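Local coordinates for regulatory protein of LacI family (Chloroflexus aggregans, PDB 3BBL) that probably regulates transcription as a LacI-family DNA-binding repressor or activator, through a periplasmic-binding-protein-like core expected to sense a small effector, at residues T198-A203 / L218-F223; G202-A207 / L232-S237; R127-A132 / L178-L183; D142-Y147 / I163-G168. All blocks are in the same frame, centred on the assembly; numbering follows the deposited sequence.

All four contacts lie in one lobe of the chain: contacts 1, 3 and 4 pack helices on one sheet, and contact 2 packs a loop on helix 197-209. Along the chain, contact 4 falls between the two segments of contact 3, and contacts 1 and 2 follow, both starting from helix 197-209. Contacts 1 and 2 are closest, about 6 Å between centres; contact 3 is about 11 Å from contact 1, and contacts 2 and 4 are about 19 Å apart without touching. Strands 219-223, 191-194, 128-132 and 163-165 run side by side in that order, and contacts 1, 3 and 4 set helices against strands of this row. Contacts 1 and 2 also lie beside the second subunit.

Contact 1: residues T198-A203 / L218-F223; sequences TMAIGA and LAIIGF. With EDO (1,2-ethanediol), chain C.
In the beta-alpha-beta unit formed by strand 191-194, helix 197-209 and strand 219-223, A200 and A203 of the helix rest on I220 and G222 of the returning strand. Within these segments the helix and strand run nearly antiparallel, at 157°, with their axes 7.5 Å apart at closest approach. Both alanines offer a single methyl, and I220 meets them with different branches. Its CG2 reaches the CB of A200 at 3.9 Å, while CD1, at the end of the other branch, lies 4.0 Å from A203 CB. The torsion at I220 explains this division: CG1 stands anti to the carbonyl carbon (chi1 -63°) and CG2 anti to the backbone N, so the two branches reach successive turns of the helix. G222 presents bare backbone, its CA 4.1 Å from A200 CB, which lets helix and strand come close at this point. The backbone of I220 is held by a bound 1,2-ethanediol: its N donates to O1 of the diol at 2.8 Å, nearly straight, and its O accepts from O2. That diol, probably from the crystallisation liquor, also takes a bond from S237 N. Around the contact, M199 and A203 pack on helix 170-181, whereas I221, pointing away from helix 197-209, packs on helix 109-123 at the other face; strand 219-223 lies between strands 191-194 and 237-240.

Contact 2: residues G202-A207 / L232-S237; sequences GAMAAA and LFPPLS. With EDO (1,2-ethanediol), chain C.
M204, a selenomethionine of helix 197-209, pushes its side chain into the curve of the loop 232-237 and carries every contact between the two segments. The tight part surrounds the selenium and its methyl. SE lies 3.8 Å from L232 CD1, where the two side chains cross obliquely, and 4.2 Å from CD1 of L236. A bend at chi3 (69°) turns CE back towards the loop backbone, 3.6 Å from P234 O and 3.9 Å from F233 O, with the CD of the P234 ring 4.1 Å away. The peptide bond before P234 is cis, consistent with the tight bend of the loop here. I214 and I220 also pack on M204. The loose side lies at the outer turn: the F233 side chain starts away from the helix, is exposed to solvent, and its ring makes a cation-pi contact with R208 of the second subunit. L232 likewise packs on M228 of that subunit. At the inner end, S237 N donates to O2 of the bound ethanediol at 3.0 Å. This is plain packing of a helix side chain under the loop that joins strands 219-223 and 237-240, beside the subunit contact of a LacI-family core.

Contact 3: residues R127-A132 / L178-L183; sequences RIAILA and LHLLDL
A129 of strand 128-132 and L180 near the end of helix 170-181 mark the closest backbone approach, with their CA atoms 8.6 Å apart, a spacing that side chains alone must span. The longer of the two does most of the work. L180 holds CG anti to its carbonyl carbon (chi1 -72°), and this carries the CD1 methyl down onto the sheet, where it lies 3.8 Å from A129 CB. The same methyl is 4.4 Å from CD2 of L131, two residues further along the strand. L131 does not aim its CB at the helix; the end of its chain swings nearer and brings CD2 alongside. One leucine methyl is thus set against two residues of the strand, sitting on A129 CB with L131 CD2 beside it. L180 also touches I192 of strand 191-194 and L164 of strand 163-165, the neighbours of strand 128-132 on its two sides. The helix therefore lies across the central strand of three as the chain crosses over from strand 163-165 to strand 191-194. L131 packs further along the same helix, on M176 and T177, while I128 and I130 pack on helix 138-153 at the other face of the sheet. Past L181, D182 forms a salt bridge with R210. Between the two segments the chemistry is wholly apolar and the three touching residues are buried, which implies that the pair is held by methyl packing and exclusion of water, without polar bonds from one segment to the other.

Contact 4: residues D142-Y147 / I163-G168; sequences DRLQGY and ILRGEG
Apolar packing comes first: I163 of strand 163-165 meets L144 and Y147 of helix 138-153, with different atoms. Its CG2 lies 4.4 Å from L144 CD1, and its CG1 lies 4.2 Å from CE2 of the Y147 ring, approaching that ring obliquely. L144 has CG anti to the backbone N (chi1 176°), so both of its methyls come down towards the strand. I130 of the adjoining strand touches all three side chains, closing the inner side of the group.

The second kind is a carbon-to-guanidinium contact. R165 sets off at an angle to the helix, but its chain, extended from CG to NE, crosses the L144 side chain at about a right angle and lays the guanidinium obliquely by CD2. NH2 is modelled 3.2 Å from that methyl, close enough for the exact spacing to be doubtful, while CZ is 3.7 Å from it.

Polar ties lead outward: R165 NH1 bonds to W133 O, and Y147 OH bonds to the backbone O of I128. These hold R165 NH1 and the Y147 hydroxyl. Helix 142-147 and strand 163-165 run nearly antiparallel, at 173°, with axes 11.9 Å apart, in the beta-alpha-beta unit of strand 128-132, helix 138-153 and strand 163-165. Such chemistry implies an apolar centre with one charged side chain, R165, at its margin, the polar ends of R165 and Y147 turning to the carbonyls of W133 and I128.

Contact 1: residues T198-A203 / L218-F223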
loop_
_atom_site.group_PDB
_atom_site.type_symbol
_atom_site.label_atom_id
_atom_site.label_comp_id
_atom_site.label_asym_id
_atom_site.label_seq_id
_atom_site.Cartn_x
_atom_site.Cartn_y
_atom_site.Cartn_z
ATOM N N THR A 198 4.378 -11.142 -3.040
ATOM C CA THR A 198 3.107 -11.750 -3.426
ATOM C C THR A 198 3.348 -13.206 -3.825
ATOM O O THR A 198 2.591 -14.095 -3.438
ATOM C CB THR A 198 2.470 -11.008 -4.604
ATOM O OG1 THR A 198 2.473 -9.605 -4.326
ATOM C CG2 THR A 198 1.042 -11.463 -4.804
HETATM N N MSE A 199 4.407 -13.436 -4.602
HETATM C CA MSE A 199 4.768 -14.778 -5.036
HETATM C C MSE A 199 5.125 -15.633 -3.826
HETATM O O MSE A 199 4.681 -16.775 -3.711
HETATM C CB MSE A 199 5.948 -14.733 -6.007
HETATM C CG MSE A 199 5.614 -14.059 -7.307
HETATM SE SE MSE A 199 7.226 -14.129 -8.400
HETATM C CE MSE A 199 6.659 -15.440 -9.705
ATOM N N ALA A 200 5.919 -15.074 -2.919
ATOM C CA ALA A 200 6.326 -15.796 -1.715
ATOM C C ALA A 200 5.120 -16.251 -0.884
ATOM O O ALA A 200 5.127 -17.339 -0.287
ATOM C CB ALA A 200 7.234 -14.928 -0.878
ATOM N N ILE A 201 4.078 -15.426 -0.853
ATOM C CA ILE A 201 2.890 -15.777 -0.090
ATOM C C ILE A 201 2.218 -16.998 -0.716
ATOM O O ILE A 201 1.749 -17.899 -0.005
ATOM C CB ILE A 201 1.927 -14.566 0.014
ATOM C CG1 ILE A 201 2.583 -13.490 0.892
ATOM C CG2 ILE A 201 0.602 -14.982 0.634
ATOM C CD1 ILE A 201 1.773 -12.222 1.068
ATOM N N GLY A 202 2.198 -17.041 -2.045
ATOM C CA GLY A 202 1.617 -18.177 -2.735
ATOM C C GLY A 202 2.420 -19.428 -2.409
ATOM O O GLY A 202 1.864 -20.507 -2.202
ATOM N N ALA A 203 3.738 -19.275 -2.352
ATOM C CA ALA A 203 4.623 -20.386 -2.024
ATOM C C ALA A 203 4.334 -20.860 -0.603
ATOM O O ALA A 203 4.318 -22.057 -0.331
ATOM C CB ALA A 203 6.089 -19.961 -2.144
ATOM N N LEU A 218 10.931 -26.015 4.405
ATOM C CA LEU A 218 11.069 -25.234 3.187
ATOM C C LEU A 218 11.325 -23.784 3.539
ATOM O O LEU A 218 10.451 -23.111 4.084
ATOM C CB LEU A 218 9.791 -25.326 2.341
ATOM C CG LEU A 218 9.811 -24.536 1.027
ATOM C CD1 LEU A 218 10.896 -25.106 0.120
ATOM C CD2 LEU A 218 8.460 -24.602 0.339
ATOM N N ALA A 219 12.522 -23.299 3.234
ATOM C CA ALA A 219 12.852 -21.903 3.520
ATOM C C ALA A 219 12.360 -21.036 2.351
ATOM O O ALA A 219 12.399 -21.456 1.194
ATOM C CB ALA A 219 14.356 -21.742 3.708
ATOM N N ILE A 220 11.875 -19.844 2.670
ATOM C CA ILE A 220 11.375 -18.926 1.662
ATOM C C ILE A 220 11.833 -17.493 1.907
ATOM O O ILE A 220 11.737 -16.983 3.021
ATOM C CB ILE A 220 9.829 -18.947 1.619
ATOM C CG1 ILE A 220 9.348 -20.332 1.203
ATOM C CG2 ILE A 220 9.301 -17.895 0.629
ATOM C CD1 ILE A 220 7.846 -20.540 1.395
ATOM N N ILE A 221 12.347 -16.848 0.867
ATOM C CA ILE A 221 12.767 -15.457 0.979
ATOM C C ILE A 221 12.110 -14.714 -0.169
ATOM O O ILE A 221 12.216 -15.127 -1.322
ATOM C CB ILE A 221 14.304 -15.286 0.892
ATOM C CG1 ILE A 221 14.973 -15.959 2.088
ATOM C CG2 ILE A 221 14.662 -13.806 0.889
ATOM C CD1 ILE A 221 16.469 -15.725 2.165
ATOM N N GLY A 222 11.404 -13.635 0.157
ATOM C CA GLY A 222 10.728 -12.855 -0.865
ATOM C C GLY A 222 11.500 -11.616 -1.259
ATOM O O GLY A 222 12.693 -11.485 -0.965
ATOM N N PHE A 223 10.811 -10.703 -1.939
ATOM C CA PHE A 223 11.413 -9.450 -2.389
ATOM C C PHE A 223 10.391 -8.327 -2.343
ATOM O O PHE A 223 9.265 -8.496 -2.825
ATOM C CB PHE A 223 11.961 -9.614 -3.814
ATOM C CG PHE A 223 13.151 -8.736 -4.124
ATOM C CD1 PHE A 223 14.423 -9.290 -4.235
ATOM C CD2 PHE A 223 12.997 -7.362 -4.325
ATOM C CE1 PHE A 223 15.532 -8.491 -4.547
ATOM C CE2 PHE A 223 14.097 -6.556 -4.636
ATOM C CZ PHE A 223 15.367 -7.122 -4.747
HETATM C C1 EDO C . 10.870 -18.874 6.047
HETATM O O1 EDO C . 12.086 -19.308 5.422
HETATM C C2 EDO C . 10.974 -17.406 6.483
HETATM O O2 EDO C . 10.572 -16.544 5.424
#

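Contact 2: residues G202-A207 / L232-S237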
loop_
_atom_site.group_PDB
_atom_site.type_symbol
_atom_site.label_atom_id
_atom_site.label_comp_id
_atom_site.label_asym_id
_atom_site.label_seq_id
_atom_site.Cartn_x
_atom_site.Cartn_y
_atom_site.Cartn_z
ATOM N N GLY A 202 2.198 -17.041 -2.045
ATOM C CA GLY A 202 1.617 -18.177 -2.735
ATOM C C GLY A 202 2.420 -19.428 -2.409
ATOM O O GLY A 202 1.864 -20.507 -2.202
ATOM N N ALA A 203 3.738 -19.275 -2.352
ATOM C CA ALA A 203 4.623 -20.386 -2.024
ATOM C C ALA A 203 4.334 -20.860 -0.603
ATOM O O ALA A 203 4.318 -22.057 -0.331
ATOM C CB ALA A 203 6.089 -19.961 -2.144
HETATM N N MSE A 204 4.117 -19.908 0.301
HETATM C CA MSE A 204 3.795 -20.244 1.684
HETATM C C MSE A 204 2.467 -21.019 1.720
HETATM O O MSE A 204 2.309 -21.984 2.476
HETATM C CB MSE A 204 3.700 -18.970 2.532
HETATM C CG MSE A 204 5.037 -18.344 2.794
HETATM SE SE MSE A 204 4.831 -16.639 3.804
HETATM C CE MSE A 204 4.249 -17.472 5.469
ATOM N N ALA A 205 1.516 -20.607 0.884
ATOM C CA ALA A 205 0.219 -21.268 0.832
ATOM C C ALA A 205 0.376 -22.697 0.309
ATOM O O ALA A 205 -0.284 -23.622 0.787
ATOM C CB ALA A 205 -0.726 -20.485 -0.063
ATOM N N ALA A 206 1.249 -22.867 -0.680
ATOM C CA ALA A 206 1.494 -24.174 -1.263
ATOM C C ALA A 206 2.133 -25.090 -0.217
ATOM O O ALA A 206 1.728 -26.245 -0.058
ATOM C CB ALA A 206 2.407 -24.041 -2.484
ATOM N N ALA A 207 3.138 -24.570 0.484
ATOM C CA ALA A 207 3.833 -25.332 1.513
ATOM C C ALA A 207 2.839 -25.809 2.569
ATOM O O ALA A 207 2.855 -26.974 2.976
ATOM C CB ALA A 207 4.893 -24.478 2.158
ATOM N N LEU A 232 3.061 -12.430 9.116
ATOM C CA LEU A 232 2.678 -13.775 8.715
ATOM C C LEU A 232 3.311 -14.803 9.647
ATOM O O LEU A 232 4.180 -14.470 10.440
ATOM C CB LEU A 232 3.139 -14.036 7.283
ATOM C CG LEU A 232 2.619 -13.085 6.203
ATOM C CD1 LEU A 232 3.451 -13.230 4.938
ATOM C CD2 LEU A 232 1.154 -13.368 5.929
ATOM N N PHE A 233 2.860 -16.047 9.574
ATOM C CA PHE A 233 3.462 -17.090 10.391
ATOM C C PHE A 233 3.921 -18.236 9.503
ATOM O O PHE A 233 3.113 -18.903 8.871
ATOM C CB PHE A 233 2.494 -17.645 11.432
ATOM C CG PHE A 233 3.117 -18.691 12.309
ATOM C CD1 PHE A 233 4.083 -18.337 13.252
ATOM C CD2 PHE A 233 2.805 -20.040 12.138
ATOM C CE1 PHE A 233 4.740 -19.314 14.013
ATOM C CE2 PHE A 233 3.454 -21.024 12.890
ATOM C CZ PHE A 233 4.428 -20.659 13.831
ATOM N N PRO A 234 5.233 -18.457 9.422
ATOM C CA PRO A 234 6.263 -17.679 10.114
ATOM C C PRO A 234 6.387 -16.314 9.448
ATOM O O PRO A 234 5.958 -16.129 8.314
ATOM C CB PRO A 234 7.537 -18.498 9.893
ATOM C CG PRO A 234 7.048 -19.857 9.492
ATOM C CD PRO A 234 5.834 -19.565 8.669
ATOM N N PRO A 235 6.961 -15.333 10.150
ATOM C CA PRO A 235 7.095 -14.026 9.500
ATOM C C PRO A 235 8.019 -14.246 8.297
ATOM O O PRO A 235 8.952 -15.040 8.362
ATOM C CB PRO A 235 7.709 -13.155 10.598
ATOM C CG PRO A 235 8.479 -14.149 11.428
ATOM C CD PRO A 235 7.540 -15.323 11.501
ATOM N N LEU A 236 7.745 -13.555 7.200
ATOM C CA LEU A 236 8.519 -13.730 5.982
ATOM C C LEU A 236 9.797 -12.911 5.856
ATOM O O LEU A 236 9.793 -11.697 6.028
ATOM C CB LEU A 236 7.624 -13.444 4.773
ATOM C CG LEU A 236 8.277 -13.537 3.394
ATOM C CD1 LEU A 236 8.651 -14.991 3.084
ATOM C CD2 LEU A 236 7.315 -12.994 2.345
ATOM N N SER A 237 10.897 -13.594 5.559
ATOM C CA SER A 237 12.167 -12.922 5.333
ATOM C C SER A 237 12.063 -12.368 3.915
ATOM O O SER A 237 11.495 -13.017 3.024
ATOM C CB SER A 237 13.322 -13.909 5.433
ATOM O OG SER A 237 13.668 -14.114 6.785
HETATM C C1 EDO C . 10.870 -18.874 6.047
HETATM O O1 EDO C . 12.086 -19.308 5.422
HETATM C C2 EDO C . 10.974 -17.406 6.483
HETATM O O2 EDO C . 10.572 -16.544 5.424
#

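Contact 3: residues R127-A132 / L178-L183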
loop_
_atom_site.group_PDB
_atom_site.type_symbol
_atom_site.label_atom_id
_atom_site.label_comp_id
_atom_site.label_asym_id
_atom_site.label_seq_id
_atom_site.Cartn_x
_atom_site.Cartn_y
_atom_site.Cartn_z
ATOM N N ARG A 127 19.678 -27.185 -2.522
ATOM C CA ARG A 127 18.677 -27.280 -3.573
ATOM C C ARG A 127 17.800 -26.049 -3.398
ATOM O O ARG A 127 16.825 -26.055 -2.647
ATOM C CB ARG A 127 17.878 -28.581 -3.444
ATOM C CG ARG A 127 18.734 -29.855 -3.601
ATOM C CD ARG A 127 17.922 -31.123 -3.883
ATOM N NE ARG A 127 16.985 -31.472 -2.816
ATOM C CZ ARG A 127 17.332 -31.900 -1.607
ATOM N NH1 ARG A 127 18.603 -32.044 -1.285
ATOM N NH2 ARG A 127 16.397 -32.172 -0.708
ATOM N N ILE A 128 18.190 -24.981 -4.083
ATOM C CA ILE A 128 17.485 -23.714 -3.994
ATOM C C ILE A 128 16.845 -23.357 -5.324
ATOM O O ILE A 128 17.509 -23.296 -6.351
ATOM C CB ILE A 128 18.453 -22.578 -3.594
ATOM C CG1 ILE A 128 19.274 -23.009 -2.376
ATOM C CG2 ILE A 128 17.671 -21.292 -3.322
ATOM C CD1 ILE A 128 20.452 -22.111 -2.050
ATOM N N ALA A 129 15.543 -23.125 -5.295
ATOM C CA ALA A 129 14.820 -22.783 -6.497
ATOM C C ALA A 129 14.427 -21.306 -6.459
ATOM O O ALA A 129 14.522 -20.645 -5.412
ATOM C CB ALA A 129 13.575 -23.661 -6.607
ATOM N N ILE A 130 13.974 -20.797 -7.601
ATOM C CA ILE A 130 13.554 -19.407 -7.680
ATOM C C ILE A 130 12.319 -19.208 -8.564
ATOM O O ILE A 130 12.190 -19.802 -9.639
ATOM C CB ILE A 130 14.719 -18.509 -8.202
ATOM C CG1 ILE A 130 14.300 -17.038 -8.180
ATOM C CG2 ILE A 130 15.154 -18.966 -9.605
ATOM C CD1 ILE A 130 15.416 -16.088 -8.578
ATOM N N LEU A 131 11.404 -18.383 -8.076
ATOM C CA LEU A 131 10.195 -18.046 -8.803
ATOM C C LEU A 131 10.528 -16.703 -9.452
ATOM O O LEU A 131 10.509 -15.657 -8.809
ATOM C CB LEU A 131 9.020 -17.930 -7.831
ATOM C CG LEU A 131 8.831 -19.183 -6.964
ATOM C CD1 LEU A 131 7.530 -19.078 -6.180
ATOM C CD2 LEU A 131 8.831 -20.425 -7.841
ATOM N N ALA A 132 10.861 -16.749 -10.734
ATOM C CA ALA A 132 11.260 -15.558 -11.469
ATOM C C ALA A 132 10.212 -15.028 -12.445
ATOM O O ALA A 132 9.116 -15.581 -12.572
ATOM C CB ALA A 132 12.562 -15.844 -12.203
ATOM N N LEU A 178 3.706 -25.557 -5.995
ATOM C CA LEU A 178 3.067 -26.859 -5.899
ATOM C C LEU A 178 3.745 -27.793 -6.909
ATOM O O LEU A 178 3.938 -28.976 -6.649
ATOM C CB LEU A 178 1.560 -26.741 -6.168
ATOM C CG LEU A 178 0.733 -26.143 -5.021
ATOM C CD1 LEU A 178 -0.706 -25.941 -5.463
ATOM C CD2 LEU A 178 0.801 -27.051 -3.802
ATOM N N HIS A 179 4.124 -27.248 -8.058
ATOM C CA HIS A 179 4.807 -28.038 -9.074
ATOM C C HIS A 179 6.123 -28.557 -8.482
ATOM O O HIS A 179 6.483 -29.708 -8.667
ATOM C CB HIS A 179 5.093 -27.172 -10.306
ATOM C CG HIS A 179 5.951 -27.845 -11.330
ATOM N ND1 HIS A 179 5.488 -28.864 -12.137
ATOM C CD2 HIS A 179 7.245 -27.645 -11.683
ATOM C CE1 HIS A 179 6.456 -29.257 -12.945
ATOM N NE2 HIS A 179 7.532 -28.534 -12.690
ATOM N N LEU A 180 6.831 -27.697 -7.761
ATOM C CA LEU A 180 8.100 -28.071 -7.140
ATOM C C LEU A 180 7.907 -29.037 -5.981
ATOM O O LEU A 180 8.718 -29.930 -5.776
ATOM C CB LEU A 180 8.847 -26.820 -6.652
ATOM C CG LEU A 180 9.459 -25.933 -7.740
ATOM C CD1 LEU A 180 9.991 -24.661 -7.128
ATOM C CD2 LEU A 180 10.566 -26.683 -8.453
ATOM N N LEU A 181 6.833 -28.857 -5.221
ATOM C CA LEU A 181 6.559 -29.740 -4.099
ATOM C C LEU A 181 6.069 -31.112 -4.578
ATOM O O LEU A 181 5.996 -32.059 -3.794
ATOM C CB LEU A 181 5.538 -29.099 -3.151
ATOM C CG LEU A 181 6.024 -27.790 -2.502
ATOM C CD1 LEU A 181 5.021 -27.299 -1.474
ATOM C CD2 LEU A 181 7.371 -28.013 -1.841
ATOM N N ASP A 182 5.728 -31.213 -5.862
ATOM C CA ASP A 182 5.294 -32.486 -6.438
ATOM C C ASP A 182 6.513 -33.401 -6.552
ATOM O O ASP A 182 6.371 -34.612 -6.765
ATOM C CB ASP A 182 4.690 -32.316 -7.841
ATOM C CG ASP A 182 3.239 -31.851 -7.817
ATOM O OD1 ASP A 182 2.511 -32.181 -6.861
ATOM O OD2 ASP A 182 2.815 -31.166 -8.772
ATOM N N LEU A 183 7.706 -32.815 -6.445
ATOM C CA LEU A 183 8.933 -33.602 -6.523
ATOM C C LEU A 183 9.086 -34.361 -5.216
ATOM O O LEU A 183 8.604 -33.914 -4.176
ATOM C CB LEU A 183 10.144 -32.697 -6.737
ATOM C CG LEU A 183 10.187 -31.918 -8.056
ATOM C CD1 LEU A 183 11.279 -30.855 -7.984
ATOM C CD2 LEU A 183 10.426 -32.866 -9.221
#

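Contact 4: residues D142-Y147 / I163-G168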
loop_
_atom_site.group_PDB
_atom_site.type_symbol
_atom_site.label_atom_id
_atom_site.label_comp_id
_atom_site.label_asym_id
_atom_site.label_seq_id
_atom_site.Cartn_x
_atom_site.Cartn_y
_atom_site.Cartn_z
ATOM N N ASP A 142 17.623 -8.569 -13.580
ATOM C CA ASP A 142 18.601 -8.108 -12.601
ATOM C C ASP A 142 18.545 -8.990 -11.369
ATOM O O ASP A 142 19.565 -9.485 -10.893
ATOM C CB ASP A 142 18.336 -6.658 -12.185
ATOM C CG ASP A 142 18.891 -5.659 -13.171
ATOM O OD1 ASP A 142 18.176 -5.294 -14.126
ATOM O OD2 ASP A 142 20.052 -5.244 -12.993
ATOM N N ARG A 143 17.337 -9.185 -10.860
ATOM C CA ARG A 143 17.142 -10.001 -9.676
ATOM C C ARG A 143 17.514 -11.465 -9.905
ATOM O O ARG A 143 18.099 -12.098 -9.037
ATOM C CB ARG A 143 15.699 -9.870 -9.201
ATOM C CG ARG A 143 15.371 -8.450 -8.743
ATOM C CD ARG A 143 13.922 -8.306 -8.319
ATOM N NE ARG A 143 13.623 -6.941 -7.929
ATOM C CZ ARG A 143 12.415 -6.511 -7.584
ATOM N NH1 ARG A 143 11.376 -7.334 -7.574
ATOM N NH2 ARG A 143 12.250 -5.246 -7.247
ATOM N N LEU A 144 17.188 -11.995 -11.074
ATOM C CA LEU A 144 17.525 -13.372 -11.382
ATOM C C LEU A 144 19.039 -13.536 -11.463
ATOM O O LEU A 144 19.586 -14.563 -11.047
ATOM C CB LEU A 144 16.890 -13.796 -12.704
ATOM C CG LEU A 144 17.260 -15.200 -13.188
ATOM C CD1 LEU A 144 16.977 -16.228 -12.109
ATOM C CD2 LEU A 144 16.479 -15.516 -14.449
ATOM N N GLN A 145 19.711 -12.511 -11.981
ATOM C CA GLN A 145 21.163 -12.528 -12.136
ATOM C C GLN A 145 21.878 -12.768 -10.808
ATOM O O GLN A 145 22.847 -13.530 -10.749
ATOM C CB GLN A 145 21.631 -11.206 -12.767
ATOM C CG GLN A 145 23.109 -11.139 -13.143
ATOM C CD GLN A 145 23.549 -12.298 -14.026
ATOM O OE1 GLN A 145 22.888 -12.635 -15.019
ATOM N NE2 GLN A 145 24.675 -12.908 -13.673
ATOM N N GLY A 146 21.399 -12.121 -9.751
ATOM C CA GLY A 146 22.007 -12.286 -8.440
ATOM C C GLY A 146 21.971 -13.732 -7.972
ATOM O O GLY A 146 22.908 -14.224 -7.343
ATOM N N TYR A 147 20.872 -14.408 -8.286
ATOM C CA TYR A 147 20.684 -15.811 -7.945
ATOM C C TYR A 147 21.737 -16.658 -8.684
ATOM O O TYR A 147 22.453 -17.456 -8.076
ATOM C CB TYR A 147 19.267 -16.238 -8.354
ATOM C CG TYR A 147 19.023 -17.732 -8.367
ATOM C CD1 TYR A 147 18.687 -18.413 -7.204
ATOM C CD2 TYR A 147 19.116 -18.459 -9.549
ATOM C CE1 TYR A 147 18.439 -19.787 -7.224
ATOM C CE2 TYR A 147 18.880 -19.823 -9.581
ATOM C CZ TYR A 147 18.539 -20.484 -8.418
ATOM O OH TYR A 147 18.282 -21.834 -8.452
ATOM N N ILE A 163 14.118 -23.056 -12.079
ATOM C CA ILE A 163 13.945 -21.665 -12.455
ATOM C C ILE A 163 12.625 -21.562 -13.183
ATOM O O ILE A 163 12.533 -21.887 -14.357
ATOM C CB ILE A 163 15.091 -21.188 -13.373
ATOM C CG1 ILE A 163 16.420 -21.331 -12.640
ATOM C CG2 ILE A 163 14.880 -19.733 -13.775
ATOM C CD1 ILE A 163 17.619 -20.929 -13.464
ATOM N N LEU A 164 11.598 -21.117 -12.477
ATOM C CA LEU A 164 10.274 -21.003 -13.071
ATOM C C LEU A 164 9.925 -19.534 -13.303
ATOM O O LEU A 164 9.968 -18.722 -12.383
ATOM C CB LEU A 164 9.244 -21.674 -12.153
ATOM C CG LEU A 164 9.652 -23.067 -11.640
ATOM C CD1 LEU A 164 8.549 -23.636 -10.779
ATOM C CD2 LEU A 164 9.933 -24.007 -12.807
ATOM N N ARG A 165 9.593 -19.198 -14.544
ATOM C CA ARG A 165 9.259 -17.828 -14.916
ATOM C C ARG A 165 7.766 -17.628 -15.109
ATOM O O ARG A 165 7.092 -18.460 -15.707
ATOM C CB ARG A 165 9.984 -17.459 -16.205
ATOM C CG ARG A 165 11.492 -17.478 -16.114
ATOM C CD ARG A 165 12.061 -17.330 -17.509
ATOM N NE ARG A 165 13.514 -17.218 -17.548
ATOM C CZ ARG A 165 14.184 -16.102 -17.299
ATOM N NH1 ARG A 165 13.535 -14.986 -16.982
ATOM N NH2 ARG A 165 15.506 -16.102 -17.390
ATOM N N GLY A 166 7.261 -16.504 -14.614
ATOM C CA GLY A 166 5.849 -16.205 -14.728
ATOM C C GLY A 166 5.493 -14.875 -14.088
ATOM O O GLY A 166 6.363 -14.142 -13.606
ATOM N N GLU A 167 4.204 -14.557 -14.086
ATOM C CA GLU A 167 3.724 -13.317 -13.495
ATOM C C GLU A 167 3.890 -13.307 -11.978
ATOM O O GLU A 167 3.679 -14.319 -11.306
ATOM C CB GLU A 167 2.255 -13.115 -13.845
ATOM C CG GLU A 167 2.003 -13.052 -15.334
ATOM C CD GLU A 167 2.762 -11.914 -15.996
ATOM O OE1 GLU A 167 3.173 -12.074 -17.169
ATOM O OE2 GLU A 167 2.943 -10.858 -15.344
ATOM N N GLY A 168 4.254 -12.149 -11.442
ATOM C CA GLY A 168 4.447 -12.027 -10.013
ATOM C C GLY A 168 3.168 -11.995 -9.209
ATOM O O GLY A 168 2.923 -11.041 -8.493
#